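Side-chain contacts in chitin oligosaccharide binding protein NagB2 (Paenibacillus sp. FPU-7, PDB 7EHU), which probably binds N,N'-diacetylchitobiose and N,N',N''-triacetylchitotriose, as a bacterial extracellular solute-binding protein: residues A[38-43]-A[71-76]; A[215-220]-A[389-394]; A[255-260]-A[272-277]. One frame throughout, in Å; residues are numbered along the deposited sequence. Where two conformers were deposited one is given.

Contact 1. Residues A[38-43]-A[71-76]; sequences NVRDTA and VEDTVN. With NAG (2-acetamido-2-deoxy-beta-D-glucopyranose), chain B; NAG (2-acetamido-2-deoxy-beta-D-glucopyranose), chain C; NAG (2-acetamido-2-deoxy-beta-D-glucopyranose), chain D.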
loop_
_atom_site.group_PDB
_atom_site.type_symbol
_atom_site.label_atom_id
_atom_site.label_comp_id
_atom_site.label_asym_id
_atom_site.label_seq_id
_atom_site.Cartn_x
_atom_site.Cartn_y
_atom_site.Cartn_z
ATOM N N ASN A 38 10.127 2.249 -8.482
ATOM C CA ASN A 38 11.264 1.976 -7.591
ATOM C C ASN A 38 12.376 3.007 -7.738
ATOM O O ASN A 38 13.500 2.690 -8.136
ATOM C CB ASN A 38 11.760 0.566 -7.839
ATOM C CG ASN A 38 10.690 -0.430 -7.579
ATOM O OD1 ASN A 38 10.100 -0.418 -6.491
ATOM N ND2 ASN A 38 10.372 -1.252 -8.568
ATOM N N VAL A 39 12.038 4.256 -7.380
ATOM C CA VAL A 39 12.901 5.413 -7.610
ATOM C C VAL A 39 13.688 5.849 -6.375
ATOM O O VAL A 39 14.733 6.489 -6.512
ATOM C CB VAL A 39 12.120 6.612 -8.199
ATOM C CG1 VAL A 39 11.505 6.248 -9.525
ATOM C CG2 VAL A 39 11.072 7.147 -7.233
ATOM N N ARG A 40 13.188 5.577 -5.171
ATOM C CA ARG A 40 13.845 6.083 -3.972
ATOM C C ARG A 40 15.054 5.218 -3.619
ATOM O O ARG A 40 15.147 4.054 -4.015
ATOM C CB ARG A 40 12.876 6.098 -2.788
ATOM C CG ARG A 40 11.666 7.014 -2.966
ATOM C CD ARG A 40 10.788 7.027 -1.692
ATOM N NE ARG A 40 9.585 7.861 -1.794
ATOM C CZ ARG A 40 8.319 7.427 -1.848
ATOM N NH1 ARG A 40 8.006 6.137 -1.808
ATOM N NH2 ARG A 40 7.346 8.314 -1.917
ATOM N N ASP A 41 15.981 5.804 -2.854
ATOM C CA ASP A 41 17.178 5.068 -2.454
ATOM C C ASP A 41 16.814 3.780 -1.721
ATOM O O ASP A 41 17.485 2.746 -1.871
ATOM C CB ASP A 41 18.074 5.941 -1.567
ATOM C CG ASP A 41 18.602 7.170 -2.276
ATOM O OD1 ASP A 41 19.118 8.083 -1.576
ATOM O OD2 ASP A 41 18.511 7.224 -3.521
ATOM N N THR A 42 15.759 3.820 -0.911
ATOM C CA THR A 42 15.365 2.641 -0.149
ATOM C C THR A 42 14.808 1.532 -1.027
ATOM O O THR A 42 14.621 0.414 -0.536
ATOM C CB THR A 42 14.316 3.019 0.893
ATOM O OG1 THR A 42 13.238 3.692 0.234
ATOM C CG2 THR A 42 14.892 3.931 1.992
ATOM N N ALA A 43 14.513 1.817 -2.295
ATOM C CA ALA A 43 13.985 0.831 -3.228
ATOM C C ALA A 43 15.042 0.314 -4.194
ATOM O O ALA A 43 14.698 -0.376 -5.164
ATOM C CB ALA A 43 12.809 1.432 -4.002
ATOM N N VAL A 71 9.132 6.306 -11.929
ATOM C CA VAL A 71 8.324 7.465 -11.560
ATOM C C VAL A 71 7.885 7.292 -10.109
ATOM O O VAL A 71 7.533 6.182 -9.698
ATOM C CB VAL A 71 7.099 7.564 -12.498
ATOM C CG1 VAL A 71 6.209 8.724 -12.147
ATOM C CG2 VAL A 71 7.551 7.675 -13.964
ATOM N N GLU A 72 7.906 8.380 -9.336
ATOM C CA GLU A 72 7.449 8.338 -7.957
ATOM C C GLU A 72 6.033 7.789 -7.865
ATOM O O GLU A 72 5.190 8.079 -8.707
ATOM C CB GLU A 72 7.417 9.765 -7.382
ATOM C CG GLU A 72 8.683 10.601 -7.426
ATOM C CD GLU A 72 8.356 12.087 -7.346
ATOM O OE1 GLU A 72 7.832 12.504 -6.291
ATOM O OE2 GLU A 72 8.585 12.831 -8.344
ATOM N N ASP A 73 5.772 7.039 -6.794
ATOM C CA ASP A 73 4.496 6.368 -6.571
ATOM C C ASP A 73 3.283 7.259 -6.848
ATOM O O ASP A 73 2.426 6.919 -7.680
ATOM C CB ASP A 73 4.468 5.725 -5.162
ATOM C CG ASP A 73 4.803 6.681 -3.985
ATOM O OD1 ASP A 73 4.957 7.901 -4.132
ATOM O OD2 ASP A 73 4.956 6.129 -2.860
ATOM N N THR A 74 3.171 8.392 -6.156
ATOM C CA THR A 74 1.963 9.205 -6.301
ATOM C C THR A 74 1.855 9.779 -7.711
ATOM O O THR A 74 0.759 9.843 -8.291
ATOM C CB THR A 74 1.948 10.370 -5.304
ATOM O OG1 THR A 74 3.127 11.143 -5.498
ATOM C CG2 THR A 74 1.858 9.881 -3.860
ATOM N N VAL A 75 2.986 10.204 -8.274
ATOM C CA VAL A 75 2.992 10.799 -9.604
ATOM C C VAL A 75 2.549 9.769 -10.634
ATOM O O VAL A 75 1.713 10.062 -11.497
ATOM C CB VAL A 75 4.392 11.359 -9.914
ATOM C CG1 VAL A 75 4.486 11.852 -11.355
ATOM C CG2 VAL A 75 4.761 12.488 -8.946
ATOM N N ASN A 76 3.052 8.531 -10.537
ATOM C CA ASN A 76 2.661 7.528 -11.522
ATOM C C ASN A 76 1.165 7.238 -11.426
ATOM O O ASN A 76 0.444 7.282 -12.425
ATOM C CB ASN A 76 3.431 6.230 -11.339
ATOM C CG ASN A 76 3.053 5.222 -12.369
ATOM O OD1 ASN A 76 3.082 5.536 -13.553
ATOM N ND2 ASN A 76 2.604 4.037 -11.945
HETATM C C1 NAG B . 10.144 -1.344 -1.929
HETATM C C2 NAG B . 9.600 -0.012 -1.381
HETATM C C3 NAG B . 8.077 -0.011 -1.365
HETATM C C4 NAG B . 7.484 -0.574 -2.653
HETATM C C5 NAG B . 8.206 -1.840 -3.090
HETATM C C6 NAG B . 7.750 -2.354 -4.432
HETATM C C7 NAG B . 10.946 1.146 0.351
HETATM C C8 NAG B . 11.324 1.151 1.810
HETATM N N2 NAG B . 10.095 0.186 -0.027
HETATM O O1 NAG B . 11.522 -1.293 -2.060
HETATM O O3 NAG B . 7.639 1.322 -1.113
HETATM O O4 NAG B . 6.155 -1.014 -2.376
HETATM O O5 NAG B . 9.609 -1.589 -3.184
HETATM O O6 NAG B . 7.707 -1.323 -5.403
HETATM O O7 NAG B . 11.368 1.991 -0.442
HETATM C C1 NAG C . 5.073 -0.200 -2.803
HETATM C C2 NAG C . 3.841 -1.078 -2.679
HETATM C C3 NAG C . 2.567 -0.261 -2.874
HETATM C C4 NAG C . 2.575 1.007 -2.032
HETATM C C5 NAG C . 3.878 1.754 -2.287
HETATM C C6 NAG C . 4.048 3.007 -1.465
HETATM C C7 NAG C . 4.231 -3.419 -3.401
HETATM C C8 NAG C . 4.244 -4.344 -4.575
HETATM N N2 NAG C . 3.889 -2.150 -3.663
HETATM O O3 NAG C . 1.470 -1.099 -2.543
HETATM O O4 NAG C . 1.506 1.854 -2.443
HETATM O O5 NAG C . 4.972 0.892 -1.951
HETATM O O6 NAG C . 5.240 3.694 -1.830
HETATM O O7 NAG C . 4.498 -3.811 -2.268
HETATM C C1 NAG D . 0.441 2.035 -1.553
HETATM C C2 NAG D . -0.465 3.094 -2.133
HETATM C C3 NAG D . -1.750 3.213 -1.315
HETATM C C4 NAG D . -2.420 1.850 -1.184
HETATM C C5 NAG D . -1.434 0.825 -0.632
HETATM C C6 NAG D . -1.996 -0.580 -0.571
HETATM C C7 NAG D . 0.484 4.960 -3.405
HETATM C C8 NAG D . 1.151 6.307 -3.332
HETATM N N2 NAG D . 0.199 4.383 -2.237
HETATM O O3 NAG D . -2.605 4.144 -1.966
HETATM O O4 NAG D . -3.534 1.892 -0.297
HETATM O O5 NAG D . -0.262 0.798 -1.462
HETATM O O6 NAG D . -2.379 -1.052 -1.854
HETATM O O7 NAG D . 0.204 4.426 -4.479
HETATM O O HOH W 1 4.610 8.732 -1.345
#
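R40 and D73 meet in a salt bridge, with NH1 of R40 3.2 Å from OD2 of D73 and an N-H...O angle of 147°. The extended R40 chain carries its guanidinium to the carboxylate almost perpendicularly, the two planes being 76° apart, and NH1 meets OD2 from well above the carboxylate plane. Both contacts from NH2, to OD1 and OD2, are weak, so NH1 makes the better bond. A water also joins the pair: R40 NH2 donates to it over 2.8 Å, and it lies within bonding distance of D73 OD1.

Among the other polar bonds, D73 OD2 accepts O6 of the chain C NAG at 2.7 Å, and its OD1 takes the backbone N of T74 at 2.7 Å. With CG between the backbone N and carbonyl carbon (chi1 53°), the carboxylate lies where it can serve that N-H, arginine and sugar together. Replacing D73 by an alanine is likely to leave R40 without its charge mate and O6 of the chain C sugar without this acceptor. Residues 38-43 bind the chain B sugar: OD1 of N38 accepts O6 of this NAG at 2.8 Å, and OG1 of T42 donates to its O7 at 2.6 Å.

V39 supplies the van der Waals contact, packing its methyls on the backbone: CG1 lies 3.4 Å from N of V71 and CG2 rests 3.9 Å from CA of E72.

Residues 38-43 follow strand 30-36 and lead into helix 44-60, while 71-76 run from strand 64-70 into helix 73-86. Strand 30-36, helix 44-60 and strand 64-70 form a beta-alpha-beta crossover, the two strands pairing parallel in the sheet, and W198 of helix 197-212 packs against D73 and T74.

Contact 2. Residues A[215-220]-A[389-394]; sequences EAQEGF and DALVQP. With NAG (2-acetamido-2-deoxy-beta-D-glucopyranose), chain D.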
loop_
_atom_site.group_PDB
_atom_site.type_symbol
_atom_site.label_atom_id
_atom_site.label_comp_id
_atom_site.label_asym_id
_atom_site.label_seq_id
_atom_site.Cartn_x
_atom_site.Cartn_y
_atom_site.Cartn_z
ATOM N N GLU A 215 -17.807 -3.141 6.091
ATOM C CA GLU A 215 -18.909 -2.944 5.159
ATOM C C GLU A 215 -19.100 -1.475 4.800
ATOM O O GLU A 215 -19.629 -1.161 3.735
ATOM C CB GLU A 215 -20.171 -3.514 5.806
ATOM C CG GLU A 215 -20.591 -2.805 7.098
ATOM C CD GLU A 215 -19.852 -3.209 8.403
ATOM O OE1 GLU A 215 -20.163 -2.558 9.417
ATOM O OE2 GLU A 215 -18.984 -4.115 8.457
ATOM N N ALA A 216 -18.704 -0.561 5.686
ATOM C CA ALA A 216 -18.895 0.857 5.393
ATOM C C ALA A 216 -18.116 1.280 4.150
ATOM O O ALA A 216 -18.663 1.947 3.270
ATOM C CB ALA A 216 -18.507 1.707 6.603
ATOM N N GLN A 217 -16.839 0.901 4.052
ATOM C CA GLN A 217 -16.077 1.314 2.879
ATOM C C GLN A 217 -16.512 0.558 1.634
ATOM O O GLN A 217 -16.373 1.079 0.524
ATOM C CB GLN A 217 -14.577 1.183 3.114
ATOM C CG GLN A 217 -14.069 -0.211 3.430
ATOM C CD GLN A 217 -12.565 -0.286 3.376
ATOM O OE1 GLN A 217 -11.873 0.749 3.432
ATOM N NE2 GLN A 217 -12.042 -1.502 3.259
ATOM N N GLU A 218 -17.049 -0.657 1.794
ATOM C CA GLU A 218 -17.583 -1.378 0.642
ATOM C C GLU A 218 -18.810 -0.677 0.079
ATOM O O GLU A 218 -19.074 -0.753 -1.126
ATOM C CB GLU A 218 -17.977 -2.804 1.043
ATOM C CG GLU A 218 -16.813 -3.684 1.488
ATOM C CD GLU A 218 -15.944 -4.214 0.348
ATOM O OE1 GLU A 218 -14.791 -4.610 0.652
ATOM O OE2 GLU A 218 -16.406 -4.265 -0.822
ATOM N N GLY A 219 -19.565 0.009 0.934
ATOM C CA GLY A 219 -20.823 0.594 0.528
ATOM C C GLY A 219 -20.738 1.980 -0.081
ATOM O O GLY A 219 -21.697 2.399 -0.732
ATOM N N PHE A 220 -19.626 2.707 0.114
ATOM C CA PHE A 220 -19.579 4.094 -0.345
ATOM C C PHE A 220 -19.891 4.195 -1.837
ATOM O O PHE A 220 -20.731 5.000 -2.258
ATOM C CB PHE A 220 -18.223 4.744 -0.065
ATOM C CG PHE A 220 -17.856 4.876 1.391
ATOM C CD1 PHE A 220 -18.796 5.099 2.386
ATOM C CD2 PHE A 220 -16.520 4.807 1.755
ATOM C CE1 PHE A 220 -18.407 5.229 3.719
ATOM C CE2 PHE A 220 -16.133 4.946 3.073
ATOM C CZ PHE A 220 -17.082 5.159 4.053
ATOM N N ASP A 389 -8.869 2.579 -1.279
ATOM C CA ASP A 389 -8.635 3.022 -2.657
ATOM C C ASP A 389 -8.773 1.901 -3.667
ATOM O O ASP A 389 -8.827 2.175 -4.872
ATOM C CB ASP A 389 -7.340 3.804 -2.592
ATOM C CG ASP A 389 -6.061 2.984 -2.559
ATOM O OD1 ASP A 389 -5.704 1.966 -2.968
ATOM O OD2 ASP A 389 -5.878 2.911 -1.272
ATOM N N ALA A 390 -8.959 0.663 -3.202
ATOM C CA ALA A 390 -9.415 -0.390 -4.093
ATOM C C ALA A 390 -10.905 -0.266 -4.398
ATOM O O ALA A 390 -11.369 -0.803 -5.415
ATOM C CB ALA A 390 -9.164 -1.762 -3.469
ATOM N N LEU A 391 -11.652 0.446 -3.547
ATOM C CA LEU A 391 -13.110 0.391 -3.516
ATOM C C LEU A 391 -13.797 1.679 -3.937
ATOM O O LEU A 391 -15.029 1.672 -4.088
ATOM C CB LEU A 391 -13.578 0.082 -2.083
ATOM C CG LEU A 391 -12.978 -1.148 -1.413
ATOM C CD1 LEU A 391 -13.486 -1.311 0.007
ATOM C CD2 LEU A 391 -13.278 -2.391 -2.237
ATOM N N VAL A 392 -13.073 2.792 -4.038
ATOM C CA VAL A 392 -13.667 4.071 -4.385
ATOM C C VAL A 392 -12.973 4.619 -5.622
ATOM O O VAL A 392 -11.842 4.260 -5.953
ATOM C CB VAL A 392 -13.663 5.111 -3.241
ATOM C CG1 VAL A 392 -14.330 4.560 -1.998
ATOM C CG2 VAL A 392 -12.250 5.579 -2.944
ATOM N N GLN A 393 -13.671 5.514 -6.290
ATOM C CA GLN A 393 -13.174 6.086 -7.519
ATOM C C GLN A 393 -11.951 6.963 -7.237
ATOM O O GLN A 393 -11.847 7.558 -6.158
ATOM C CB GLN A 393 -14.273 6.934 -8.147
ATOM C CG GLN A 393 -15.547 6.168 -8.546
ATOM C CD GLN A 393 -16.653 6.062 -7.428
ATOM O OE1 GLN A 393 -16.377 6.039 -6.202
ATOM N NE2 GLN A 393 -17.917 5.997 -7.871
ATOM N N PRO A 394 -11.013 7.065 -8.204
ATOM C CA PRO A 394 -9.822 7.910 -8.007
ATOM C C PRO A 394 -10.123 9.318 -7.524
ATOM O O PRO A 394 -9.428 9.839 -6.642
ATOM C CB PRO A 394 -9.172 7.886 -9.399
ATOM C CG PRO A 394 -9.491 6.524 -9.906
ATOM C CD PRO A 394 -10.916 6.279 -9.447
HETATM C C1 NAG D . 0.441 2.035 -1.553
HETATM C C2 NAG D . -0.465 3.094 -2.133
HETATM C C3 NAG D . -1.750 3.213 -1.315
HETATM C C4 NAG D . -2.420 1.850 -1.184
HETATM C C5 NAG D . -1.434 0.825 -0.632
HETATM C C6 NAG D . -1.996 -0.580 -0.571
HETATM C C7 NAG D . 0.484 4.960 -3.405
HETATM C C8 NAG D . 1.151 6.307 -3.332
HETATM N N2 NAG D . 0.199 4.383 -2.237
HETATM O O3 NAG D . -2.605 4.144 -1.966
HETATM O O4 NAG D . -3.534 1.892 -0.297
HETATM O O5 NAG D . -0.262 0.798 -1.462
HETATM O O6 NAG D . -2.379 -1.052 -1.854
HETATM O O7 NAG D . 0.204 4.426 -4.479
HETATM O O HOH W 2 -17.042 1.729 -2.019
#
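The F220 ring has CG1 of V392 at its edge, near the ring plane; the closest approach of the two side chains is CB of F220 to CG1 of V392, 4.4 Å. One face of the same ring is covered by its own helix, O of A216 lying 3.2 Å above the plane and CA of Q217 beside it, both offset toward the rim. W227 also stacks on F220.

The second flat group is the amide of Q217, whose side chain crosses that of L391 at about a right angle. CD1 of L391 lies 3.6 Å from NE2 of Q217 and also touches CG and CD, so one methyl spans the outer part of the glutamine chain. The polar end is turned to other partners, NE2 donating to O of P386.

In the PBP-type fold the ligand lies in a cleft between two lobes, and the loop 389-394 reaches that cleft with D389, whose OD2 accepts O4 of the chain D NAG at 2.7 Å. OD1 of D389 is salt-bridged to R77.

E218 points its CB away from the loop, yet the bend at chi2 (-77°) returns its carboxylate to L391, with OE1 3.6 Å from CD1 of L391. A water lies within bonding distance of both backbone carbonyls, 2.7 Å from O of Q217 and 2.9 Å from O of L391.

Contact 3. Residues A[255-260]-A[272-277]; sequences LKYSEG and LFDGSW. With NAG (2-acetamido-2-deoxy-beta-D-glucopyranose), chain B; NAG (2-acetamido-2-deoxy-beta-D-glucopyranose), chain C; NAG (2-acetamido-2-deoxy-beta-D-glucopyranose), chain D.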
loop_
_atom_site.group_PDB
_atom_site.type_symbol
_atom_site.label_atom_id
_atom_site.label_comp_id
_atom_site.label_asym_id
_atom_site.label_seq_id
_atom_site.Cartn_x
_atom_site.Cartn_y
_atom_site.Cartn_z
ATOM N N LEU A 255 6.337 17.176 6.210
ATOM C CA LEU A 255 7.222 16.061 5.924
ATOM C C LEU A 255 6.645 15.207 4.812
ATOM O O LEU A 255 5.435 14.970 4.770
ATOM C CB LEU A 255 7.366 15.185 7.166
ATOM C CG LEU A 255 8.070 15.857 8.341
ATOM C CD1 LEU A 255 7.850 15.019 9.609
ATOM C CD2 LEU A 255 9.559 16.036 8.091
ATOM N N LYS A 256 7.518 14.721 3.940
ATOM C CA LYS A 256 7.162 13.724 2.941
ATOM C C LYS A 256 7.016 12.356 3.608
ATOM O O LYS A 256 7.537 12.116 4.699
ATOM C CB LYS A 256 8.278 13.638 1.895
ATOM C CG LYS A 256 8.620 14.935 1.163
ATOM C CD LYS A 256 9.560 14.689 -0.033
ATOM C CE LYS A 256 10.829 13.898 0.335
ATOM N NZ LYS A 256 12.010 14.311 -0.489
ATOM N N TYR A 257 6.329 11.451 2.905
ATOM C CA TYR A 257 6.128 10.086 3.392
ATOM C C TYR A 257 7.430 9.489 3.901
ATOM O O TYR A 257 7.484 8.955 5.010
ATOM C CB TYR A 257 5.590 9.233 2.234
ATOM C CG TYR A 257 5.480 7.762 2.492
ATOM C CD1 TYR A 257 4.771 7.273 3.572
ATOM C CD2 TYR A 257 6.063 6.858 1.622
ATOM C CE1 TYR A 257 4.652 5.914 3.788
ATOM C CE2 TYR A 257 5.957 5.506 1.815
ATOM C CZ TYR A 257 5.230 5.035 2.889
ATOM O OH TYR A 257 5.111 3.669 3.022
ATOM N N SER A 258 8.480 9.541 3.080
ATOM C CA SER A 258 9.740 8.899 3.444
ATOM C C SER A 258 10.416 9.590 4.624
ATOM O O SER A 258 11.175 8.949 5.373
ATOM C CB SER A 258 10.670 8.889 2.238
ATOM O OG SER A 258 10.964 10.216 1.819
ATOM N N GLU A 259 10.142 10.880 4.822
ATOM C CA GLU A 259 10.685 11.579 5.980
ATOM C C GLU A 259 9.970 11.168 7.256
ATOM O O GLU A 259 10.605 11.080 8.312
ATOM C CB GLU A 259 10.587 13.087 5.736
ATOM C CG GLU A 259 11.537 13.580 4.620
ATOM C CD GLU A 259 11.296 15.023 4.165
ATOM O OE1 GLU A 259 10.208 15.558 4.375
ATOM O OE2 GLU A 259 12.233 15.600 3.572
ATOM N N GLY A 260 8.667 10.870 7.179
ATOM C CA GLY A 260 7.989 10.263 8.310
ATOM C C GLY A 260 8.566 8.905 8.660
ATOM O O GLY A 260 8.754 8.580 9.833
ATOM N N LEU A 272 4.904 3.933 13.971
ATOM C CA LEU A 272 4.695 4.333 12.582
ATOM C C LEU A 272 3.636 3.418 11.997
ATOM O O LEU A 272 3.817 2.199 12.016
ATOM C CB LEU A 272 6.000 4.166 11.797
ATOM C CG LEU A 272 5.937 4.463 10.301
ATOM C CD1 LEU A 272 6.011 5.973 10.064
ATOM C CD2 LEU A 272 7.047 3.790 9.564
ATOM N N PHE A 273 2.544 3.976 11.496
ATOM C CA PHE A 273 1.525 3.188 10.822
ATOM C C PHE A 273 1.885 3.117 9.342
ATOM O O PHE A 273 1.968 4.155 8.672
ATOM C CB PHE A 273 0.121 3.773 11.035
ATOM C CG PHE A 273 -0.952 2.793 10.676
ATOM C CD1 PHE A 273 -1.380 1.865 11.604
ATOM C CD2 PHE A 273 -1.465 2.726 9.393
ATOM C CE1 PHE A 273 -2.321 0.909 11.273
ATOM C CE2 PHE A 273 -2.400 1.746 9.055
ATOM C CZ PHE A 273 -2.835 0.851 9.987
ATOM N N ASP A 274 2.176 1.922 8.851
ATOM C CA ASP A 274 2.690 1.811 7.495
ATOM C C ASP A 274 2.432 0.415 6.961
ATOM O O ASP A 274 2.050 -0.502 7.698
ATOM C CB ASP A 274 4.192 2.138 7.464
ATOM C CG ASP A 274 4.632 2.840 6.195
ATOM O OD1 ASP A 274 4.030 2.600 5.116
ATOM O OD2 ASP A 274 5.629 3.564 6.254
ATOM N N GLY A 275 2.637 0.276 5.649
ATOM C CA GLY A 275 2.540 -1.002 5.008
ATOM C C GLY A 275 3.786 -1.838 5.170
ATOM O O GLY A 275 4.875 -1.339 5.461
ATOM N N SER A 276 3.622 -3.140 4.946
ATOM C CA SER A 276 4.704 -4.087 5.197
ATOM C C SER A 276 5.838 -3.933 4.211
ATOM O O SER A 276 6.934 -4.444 4.468
ATOM C CB SER A 276 4.176 -5.508 5.301
ATOM O OG SER A 276 3.316 -5.821 4.227
ATOM N N TRP A 277 5.621 -3.190 3.128
ATOM C CA TRP A 277 6.687 -2.849 2.181
ATOM C C TRP A 277 7.707 -1.879 2.769
ATOM O O TRP A 277 8.738 -1.639 2.134
ATOM C CB TRP A 277 6.051 -2.249 0.896
ATOM C CG TRP A 277 5.320 -0.965 1.216
ATOM C CD1 TRP A 277 5.878 0.255 1.501
ATOM C CD2 TRP A 277 3.903 -0.786 1.362
ATOM N NE1 TRP A 277 4.914 1.170 1.827
ATOM C CE2 TRP A 277 3.688 0.553 1.749
ATOM C CE3 TRP A 277 2.800 -1.629 1.201
ATOM C CZ2 TRP A 277 2.416 1.055 1.993
ATOM C CZ3 TRP A 277 1.540 -1.127 1.435
ATOM C CH2 TRP A 277 1.354 0.206 1.817
HETATM C C1 NAG B . 10.144 -1.344 -1.929
HETATM C C2 NAG B . 9.600 -0.012 -1.381
HETATM C C3 NAG B . 8.077 -0.011 -1.365
HETATM C C4 NAG B . 7.484 -0.574 -2.653
HETATM C C5 NAG B . 8.206 -1.840 -3.090
HETATM C C6 NAG B . 7.750 -2.354 -4.432
HETATM C C7 NAG B . 10.946 1.146 0.351
HETATM C C8 NAG B . 11.324 1.151 1.810
HETATM N N2 NAG B . 10.095 0.186 -0.027
HETATM O O1 NAG B . 11.522 -1.293 -2.060
HETATM O O3 NAG B . 7.639 1.322 -1.113
HETATM O O4 NAG B . 6.155 -1.014 -2.376
HETATM O O5 NAG B . 9.609 -1.589 -3.184
HETATM O O6 NAG B . 7.707 -1.323 -5.403
HETATM O O7 NAG B . 11.368 1.991 -0.442
HETATM C C1 NAG C . 5.073 -0.200 -2.803
HETATM C C2 NAG C . 3.841 -1.078 -2.679
HETATM C C3 NAG C . 2.567 -0.261 -2.874
HETATM C C4 NAG C . 2.575 1.007 -2.032
HETATM C C5 NAG C . 3.878 1.754 -2.287
HETATM C C6 NAG C . 4.048 3.007 -1.465
HETATM C C7 NAG C . 4.231 -3.419 -3.401
HETATM C C8 NAG C . 4.244 -4.344 -4.575
HETATM N N2 NAG C . 3.889 -2.150 -3.663
HETATM O O3 NAG C . 1.470 -1.099 -2.543
HETATM O O4 NAG C . 1.506 1.854 -2.443
HETATM O O5 NAG C . 4.972 0.892 -1.951
HETATM O O6 NAG C . 5.240 3.694 -1.830
HETATM O O7 NAG C . 4.498 -3.811 -2.268
HETATM C C1 NAG D . 0.441 2.035 -1.553
HETATM C C2 NAG D . -0.465 3.094 -2.133
HETATM C C3 NAG D . -1.750 3.213 -1.315
HETATM C C4 NAG D . -2.420 1.850 -1.184
HETATM C C5 NAG D . -1.434 0.825 -0.632
HETATM C C6 NAG D . -1.996 -0.580 -0.571
HETATM C C7 NAG D . 0.484 4.960 -3.405
HETATM C C8 NAG D . 1.151 6.307 -3.332
HETATM N N2 NAG D . 0.199 4.383 -2.237
HETATM O O3 NAG D . -2.605 4.144 -1.966
HETATM O O4 NAG D . -3.534 1.892 -0.297
HETATM O O5 NAG D . -0.262 0.798 -1.462
HETATM O O6 NAG D . -2.379 -1.052 -1.854
HETATM O O7 NAG D . 0.204 4.426 -4.479
#
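W277 is part of the glycan pocket, one indole face lying under the chain C sugar, and its edge is held by Y257, itself bonded to D274. NE1 of W277 donates to OH of Y257 over 2.8 Å at 162°, in the indole plane. The same hydroxyl donates to OD1 of D274 at 2.6 Å, which accepts with its syn lone pair and lies in the plane of the tyrosine ring. On its anti side OD1 takes the backbone N of G275 at 2.8 Å, so two donors grip one buried oxygen, and the chain of bonds, with the ring faces covered, probably limits the turning of the indole. Q261 holds OD2.

Helix 257-265 is thus tied to the end of strand 271-275, which lies in the sheet antiparallel to strand 138-154. CG of Y257 is anti to the backbone N (chi1 173°), which carries the hydroxyl to within bonding distance of D274 and W277.

C4 of the chain C NAG stands 3.8 Å above the indole plane, over its centre, as in the sugar-aromatic stacking common in carbohydrate-binding sites. CA of G275 covers the opposite face, 3.5 Å from the plane. O of W277 accepts N2 of the chain B NAG at 3.1 Å.

Contact 1 joins the segments that follow parallel strands 30-36 and 64-70, contact 2 helix 214-219 to a loop, and contact 3 helix 257-265 to strand 271-275, so no element is shared. Contacts 1 and 3 both touch all three sugars and meet each other, NH1 of R40 packing 4.0 Å from CD2 of Y257. Contact 1 is partly exposed and relies on a charged pair with a water; contact 3 is buried and sets neutral donors on one carboxylate. Contact 2, also buried, is made by van der Waals contact, L391 against the polar-ended Q217 and E218 and F220 against V392. Its centre lies about 25 Å from that of contact 1, and it touches only the chain D sugar.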